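PDB 5NNL: inactive dihydroorotase-like domain from Chaetomium thermophilum, which is an inactive member of the dihydroorotase-like family, with the barrel fold of the amidohydrolase superfamily. Local coordinates for residues A[42-47]-A[74-79]. Residues are numbered along the deposited sequence; the frame is centred on the assembly and turned at random.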
loop_
_atom_site.group_PDB
_atom_site.type_symbol
_atom_site.label_atom_id
_atom_site.label_comp_id
_atom_site.label_asym_id
_atom_site.label_seq_id
_atom_site.Cartn_x
_atom_site.Cartn_y
_atom_site.Cartn_z
ATOM N N ILE A 42 -4.305 -3.952 6.629
ATOM C CA ILE A 42 -3.279 -3.791 5.605
ATOM C C ILE A 42 -3.423 -4.901 4.576
ATOM O O ILE A 42 -3.693 -6.058 4.921
ATOM C CB ILE A 42 -1.855 -3.792 6.206
ATOM C CG1 ILE A 42 -1.538 -5.133 6.872
ATOM C CG2 ILE A 42 -1.704 -2.651 7.197
ATOM C CD1 ILE A 42 -0.087 -5.274 7.319
ATOM N N ARG A 43 -3.248 -4.544 3.308
ATOM C CA ARG A 43 -3.082 -5.522 2.245
ATOM C C ARG A 43 -1.596 -5.795 2.072
ATOM O O ARG A 43 -0.797 -4.861 1.946
ATOM C CB ARG A 43 -3.691 -5.030 0.932
ATOM C CG ARG A 43 -3.249 -5.841 -0.284
ATOM C CD ARG A 43 -3.873 -5.361 -1.583
ATOM N NE ARG A 43 -3.237 -6.027 -2.714
ATOM C CZ ARG A 43 -2.044 -5.697 -3.201
ATOM N NH1 ARG A 43 -1.351 -4.695 -2.667
ATOM N NH2 ARG A 43 -1.539 -6.372 -4.224
ATOM N N ILE A 44 -1.235 -7.070 2.076
ATOM C CA ILE A 44 0.156 -7.485 1.972
ATOM C C ILE A 44 0.535 -7.563 0.500
ATOM O O ILE A 44 -0.139 -8.232 -0.292
ATOM C CB ILE A 44 0.376 -8.834 2.676
ATOM C CG1 ILE A 44 -0.186 -8.798 4.105
ATOM C CG2 ILE A 44 1.850 -9.189 2.694
ATOM C CD1 ILE A 44 0.398 -7.706 4.978
ATOM N N MET A 45 1.608 -6.875 0.133
ATOM C CA MET A 45 2.078 -6.887 -1.246
ATOM C C MET A 45 2.562 -8.288 -1.601
ATOM O O MET A 45 3.475 -8.802 -0.942
ATOM C CB MET A 45 3.200 -5.872 -1.435
ATOM C CG MET A 45 2.780 -4.434 -1.146
ATOM S SD MET A 45 4.110 -3.245 -1.381
ATOM C CE MET A 45 4.346 -3.351 -3.153
ATOM N N PRO A 46 1.996 -8.937 -2.622
ATOM C CA PRO A 46 2.399 -10.324 -2.919
ATOM C C PRO A 46 3.847 -10.466 -3.367
ATOM O O PRO A 46 4.385 -11.577 -3.303
ATOM C CB PRO A 46 1.424 -10.748 -4.027
ATOM C CG PRO A 46 0.954 -9.466 -4.651
ATOM C CD PRO A 46 0.980 -8.433 -3.561
ATOM N N VAL A 47 4.493 -9.393 -3.811
ATOM C CA VAL A 47 5.886 -9.433 -4.241
ATOM C C VAL A 47 6.751 -8.976 -3.075
ATOM O O VAL A 47 6.596 -7.853 -2.577
ATOM C CB VAL A 47 6.113 -8.560 -5.487
ATOM C CG1 VAL A 47 7.595 -8.466 -5.840
ATOM C CG2 VAL A 47 5.315 -9.111 -6.675
ATOM N N PHE A 74 -5.497 -8.300 8.095
ATOM C CA PHE A 74 -4.763 -8.245 6.841
ATOM C C PHE A 74 -5.437 -9.117 5.795
ATOM O O PHE A 74 -6.226 -10.013 6.105
ATOM C CB PHE A 74 -3.300 -8.670 7.033
ATOM C CG PHE A 74 -3.114 -10.143 7.245
ATOM C CD1 PHE A 74 -3.233 -10.698 8.511
ATOM C CD2 PHE A 74 -2.806 -10.974 6.180
ATOM C CE1 PHE A 74 -3.057 -12.054 8.708
ATOM C CE2 PHE A 74 -2.628 -12.328 6.371
ATOM C CZ PHE A 74 -2.754 -12.870 7.635
ATOM N N ASN A 75 -5.121 -8.811 4.541
ATOM C CA ASN A 75 -5.492 -9.607 3.385
ATOM C C ASN A 75 -4.218 -9.989 2.650
ATOM O O ASN A 75 -3.287 -9.183 2.551
ATOM C CB ASN A 75 -6.413 -8.822 2.442
ATOM C CG ASN A 75 -7.839 -9.334 2.445
ATOM O OD1 ASN A 75 -8.080 -10.543 2.434
ATOM N ND2 ASN A 75 -8.796 -8.411 2.452
ATOM N N LEU A 76 -4.166 -11.218 2.155
ATOM C CA LEU A 76 -3.102 -11.595 1.242
ATOM C C LEU A 76 -3.516 -11.271 -0.189
ATOM O O LEU A 76 -4.665 -10.923 -0.475
ATOM C CB LEU A 76 -2.755 -13.080 1.379
ATOM C CG LEU A 76 -2.004 -13.495 2.648
ATOM C CD1 LEU A 76 -1.829 -15.006 2.694
ATOM C CD2 LEU A 76 -0.647 -12.810 2.735
ATOM N N SER A 77 -2.550 -11.374 -1.091
ATOM C CA SER A 77 -2.776 -11.138 -2.506
ATOM C C SER A 77 -1.872 -12.093 -3.267
ATOM O O SER A 77 -1.021 -12.766 -2.681
ATOM C CB SER A 77 -2.505 -9.674 -2.873
ATOM O OG SER A 77 -2.856 -9.390 -4.218
ATOM N N ILE A 78 -2.058 -12.154 -4.583
ATOM C CA ILE A 78 -1.319 -13.097 -5.414
ATOM C C ILE A 78 -0.868 -12.412 -6.697
ATOM O O ILE A 78 -1.601 -11.605 -7.276
ATOM C CB ILE A 78 -2.164 -14.348 -5.724
ATOM C CG1 ILE A 78 -1.324 -15.368 -6.484
ATOM C CG2 ILE A 78 -3.430 -13.976 -6.502
ATOM C CD1 ILE A 78 -1.720 -16.813 -6.181
ATOM N N THR A 79 0.339 -12.758 -7.141
ATOM C CA THR A 79 0.959 -12.162 -8.316
ATOM C C THR A 79 0.631 -12.950 -9.575
ATOM O O THR A 79 0.674 -14.184 -9.583
ATOM C CB THR A 79 2.478 -12.119 -8.149
ATOM O OG1 THR A 79 2.801 -11.733 -6.810
ATOM C CG2 THR A 79 3.105 -11.142 -9.123
HETATM O O HOH W 1 0.186 -10.921 -0.327
#
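With CG anti to the backbone N (chi1 166°) and the chain extended as far as NE, R43 runs along the sheet to S77, whose OG, also anti to its own N (chi1 -174°), rises to meet it. R43 NH2 makes a weak hydrogen bond to S77 OG (3.3 Å), which lies at the edge of the guanidinium near its plane; S97 OG hydrogen-bonds both S77 OG and R43 NE, and R43 NH1 donates to I12 O, so each guanidinium nitrogen has a partner and the buried group's rotation is fixed. Toward the start of both segments the backbones pair in parallel: N75 N gives to I42 O (3.1 Å), and I44 N to N75 O in a nearly straight bond (3.0 Å). Beyond N75 direct backbone bonding gives way to a water that donates to I44 O (2.7 Å) and accepts from S77 N. On the face opposite R43, I44 CG1 sits obliquely against F74 CD2 (4.0 Å), and I44 CB meets L76 CD2; I44 also meets L27 of helix 26-37, and L76 packs against helix 56-64. Farther along, P46 CB presses on T79 OG1 (3.3 Å), a hydroxyl bonded to I53 O. Neighbouring parallel strands 39-44 and 73-79, joined through helix 56-64, form a beta-alpha-beta unit of the amidohydrolase-type barrel.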